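Long-range contact in group 3 allergen SMIPP-S Yv6023A04 (Sarcoptes scabiei type hominis, PDB 3H7O), which belongs to the trypsin-like serine protease family but is an inactivated paralogue from the scabies mite, probably without proteolytic activity: residues A[177-185]-A[196-204]. The protein carries 3 engineered substitutions. Numbering follows the deposited sequence.
Sequences SLESGDAGD and VAAYFPKRP. With SO4 (sulfate ion), chain D.
Val196 rests its CG1 branch on the backbone of Gly184, 3.5 Å from that residue's CA. Two backbone bonds join the strand to the loop at Ala197: Gly184 N donates to Ala197 O (2.8 Å, nearly straight at 174°), and Ala197 N donates to Asp185 O (3.0 Å). The Ala197 methyl points into the loop, its CB 3.3 Å from Asp182 O and 4.1 Å from Leu178 CD1. Asp182 O accepts a hydrogen bond from Asp185 N, closing a type II turn with glycine at its third position. The Tyr199 ring makes a broad contact. With its CG anti to the backbone N (chi1 -173°), the ring lies flat against the 179-180 backbone; Ser180 CA sits over its centre in a CH-pi contact, 3.6 Å from the centroid, while Leu178 O approaches the ring edge. Further along, Arg203 reaches back on an extended chain, its NH2 meeting Ser177 CB at 3.8 Å edge-on; NH1 is salt-bridged to Glu209. Ser177 OG makes a long hydrogen bond (3.3 Å) to O2 of a sulfate, probably from the crystallisation liquor, which Gly206 N also holds. The 181-184 run, Gly-Asp-Ala-Gly, corresponds to the Gly-Asp-Ser-Gly signature of trypsin-like proteases, with Ala183 where the serine nucleophile would stand. The segments correspond to two walls of the S1 pocket, and the Tyr199 ring laid against 179-180 from the facing wall is consistent with an obstructed specificity site.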
# COMPACT_ATOMS: atom_id res chain seq x y z
N SER A 177 -6.45 -7.86 -11.45
CA SER A 177 -6.99 -7.80 -10.09
C SER A 177 -5.86 -7.84 -9.08
O SER A 177 -4.88 -8.57 -9.26
CB SER A 177 -7.93 -8.98 -9.81
OG SER A 177 -8.93 -9.09 -10.80
N LEU A 178 -6.00 -7.06 -8.01
CA LEU A 178 -5.04 -7.09 -6.91
C LEU A 178 -5.34 -8.28 -6.01
O LEU A 178 -6.46 -8.80 -5.99
CB LEU A 178 -5.09 -5.78 -6.10
CG LEU A 178 -4.87 -4.45 -6.85
CD1 LEU A 178 -5.00 -3.26 -5.92
CD2 LEU A 178 -3.53 -4.41 -7.58
N GLU A 179 -4.33 -8.72 -5.27
CA GLU A 179 -4.47 -9.83 -4.32
C GLU A 179 -4.50 -9.30 -2.88
O GLU A 179 -4.24 -8.12 -2.65
CB GLU A 179 -3.34 -10.84 -4.51
CG GLU A 179 -3.47 -11.68 -5.79
CD GLU A 179 -2.25 -12.55 -6.06
OE1 GLU A 179 -1.26 -12.49 -5.31
OE2 GLU A 179 -2.29 -13.30 -7.06
N SER A 180 -4.80 -10.18 -1.93
CA SER A 180 -4.86 -9.77 -0.52
C SER A 180 -3.54 -9.16 -0.04
O SER A 180 -3.55 -8.23 0.75
CB SER A 180 -5.27 -10.95 0.37
OG SER A 180 -4.25 -11.92 0.43
N GLY A 181 -2.42 -9.69 -0.53
CA GLY A 181 -1.09 -9.15 -0.24
C GLY A 181 -0.81 -7.78 -0.84
O GLY A 181 0.20 -7.14 -0.51
N ASP A 182 -1.69 -7.32 -1.72
CA ASP A 182 -1.57 -6.00 -2.33
C ASP A 182 -2.18 -4.88 -1.49
O ASP A 182 -2.11 -3.71 -1.87
CB ASP A 182 -2.14 -5.99 -3.75
CG ASP A 182 -1.24 -6.70 -4.74
OD1 ASP A 182 -0.05 -6.32 -4.85
OD2 ASP A 182 -1.72 -7.62 -5.43
N ALA A 183 -2.79 -5.23 -0.36
CA ALA A 183 -3.23 -4.23 0.61
C ALA A 183 -2.02 -3.39 0.98
O ALA A 183 -0.93 -3.93 1.20
CB ALA A 183 -3.82 -4.89 1.84
N GLY A 184 -2.20 -2.07 1.04
CA GLY A 184 -1.10 -1.18 1.38
C GLY A 184 -0.23 -0.76 0.21
O GLY A 184 0.66 0.08 0.38
N ASP A 185 -0.47 -1.33 -0.97
CA ASP A 185 0.30 -0.98 -2.18
C ASP A 185 0.26 0.52 -2.48
O ASP A 185 -0.81 1.11 -2.50
CB ASP A 185 -0.19 -1.74 -3.41
CG ASP A 185 0.35 -3.16 -3.51
OD1 ASP A 185 0.96 -3.68 -2.55
OD2 ASP A 185 0.13 -3.77 -4.59
N VAL A 196 -3.46 4.45 -1.15
CA VAL A 196 -2.93 3.24 -0.52
C VAL A 196 -3.98 2.17 -0.78
O VAL A 196 -5.15 2.34 -0.40
CB VAL A 196 -2.76 3.42 1.02
CG1 VAL A 196 -2.32 2.12 1.68
CG2 VAL A 196 -1.76 4.53 1.33
N ALA A 197 -3.59 1.08 -1.44
CA ALA A 197 -4.54 0.04 -1.81
C ALA A 197 -5.27 -0.54 -0.60
O ALA A 197 -4.65 -0.86 0.43
CB ALA A 197 -3.87 -1.05 -2.62
N ALA A 198 -6.59 -0.65 -0.72
CA ALA A 198 -7.40 -1.39 0.22
C ALA A 198 -7.65 -2.76 -0.38
O ALA A 198 -7.43 -2.95 -1.58
CB ALA A 198 -8.72 -0.66 0.47
N TYR A 199 -8.08 -3.71 0.44
CA TYR A 199 -8.51 -5.01 -0.07
C TYR A 199 -9.66 -5.58 0.75
O TYR A 199 -9.58 -5.69 1.97
CB TYR A 199 -7.34 -6.01 -0.14
CG TYR A 199 -7.72 -7.31 -0.82
CD1 TYR A 199 -7.66 -7.45 -2.20
CD2 TYR A 199 -8.17 -8.40 -0.07
CE1 TYR A 199 -8.02 -8.64 -2.82
CE2 TYR A 199 -8.53 -9.59 -0.68
CZ TYR A 199 -8.45 -9.70 -2.05
OH TYR A 199 -8.81 -10.88 -2.66
N PHE A 200 -10.73 -5.94 0.05
CA PHE A 200 -11.91 -6.54 0.66
C PHE A 200 -12.08 -7.97 0.14
O PHE A 200 -12.50 -8.17 -1.00
CB PHE A 200 -13.16 -5.71 0.36
CG PHE A 200 -13.15 -4.36 1.02
CD1 PHE A 200 -13.76 -4.18 2.26
CD2 PHE A 200 -12.53 -3.27 0.42
CE1 PHE A 200 -13.75 -2.94 2.89
CE2 PHE A 200 -12.51 -2.03 1.03
CZ PHE A 200 -13.13 -1.86 2.27
N PRO A 201 -11.75 -8.97 0.98
CA PRO A 201 -11.83 -10.39 0.59
C PRO A 201 -13.21 -10.84 0.11
O PRO A 201 -13.32 -11.73 -0.73
CB PRO A 201 -11.44 -11.13 1.88
CG PRO A 201 -11.57 -10.11 2.98
CD PRO A 201 -11.23 -8.81 2.34
N LYS A 202 -14.27 -10.21 0.64
CA LYS A 202 -15.64 -10.62 0.31
C LYS A 202 -16.25 -9.83 -0.85
O LYS A 202 -17.44 -9.96 -1.13
CB LYS A 202 -16.53 -10.54 1.56
CG LYS A 202 -16.19 -11.59 2.60
CD LYS A 202 -16.94 -11.36 3.91
CE LYS A 202 -16.49 -12.36 4.98
NZ LYS A 202 -15.03 -12.21 5.32
N ARG A 203 -15.43 -9.05 -1.54
CA ARG A 203 -15.89 -8.22 -2.66
C ARG A 203 -16.51 -9.05 -3.79
O ARG A 203 -16.17 -10.22 -3.96
CB ARG A 203 -14.74 -7.36 -3.20
CG ARG A 203 -13.76 -8.10 -4.09
CD ARG A 203 -12.56 -7.23 -4.36
NE ARG A 203 -11.92 -7.55 -5.64
CZ ARG A 203 -10.72 -7.10 -6.01
NH1 ARG A 203 -10.02 -6.32 -5.19
NH2 ARG A 203 -10.23 -7.44 -7.19
N PRO A 204 -17.44 -8.45 -4.55
CA PRO A 204 -18.10 -9.21 -5.60
C PRO A 204 -17.17 -9.43 -6.79
O PRO A 204 -16.21 -8.70 -6.97
CB PRO A 204 -19.28 -8.32 -6.02
CG PRO A 204 -19.35 -7.24 -5.00
CD PRO A 204 -17.97 -7.08 -4.47
S SO4 D . -12.54 -11.22 -10.02
O1 SO4 D . -12.52 -10.85 -11.43
O2 SO4 D . -11.21 -11.04 -9.45
O3 SO4 D . -12.94 -12.62 -9.89
O4 SO4 D . -13.49 -10.37 -9.32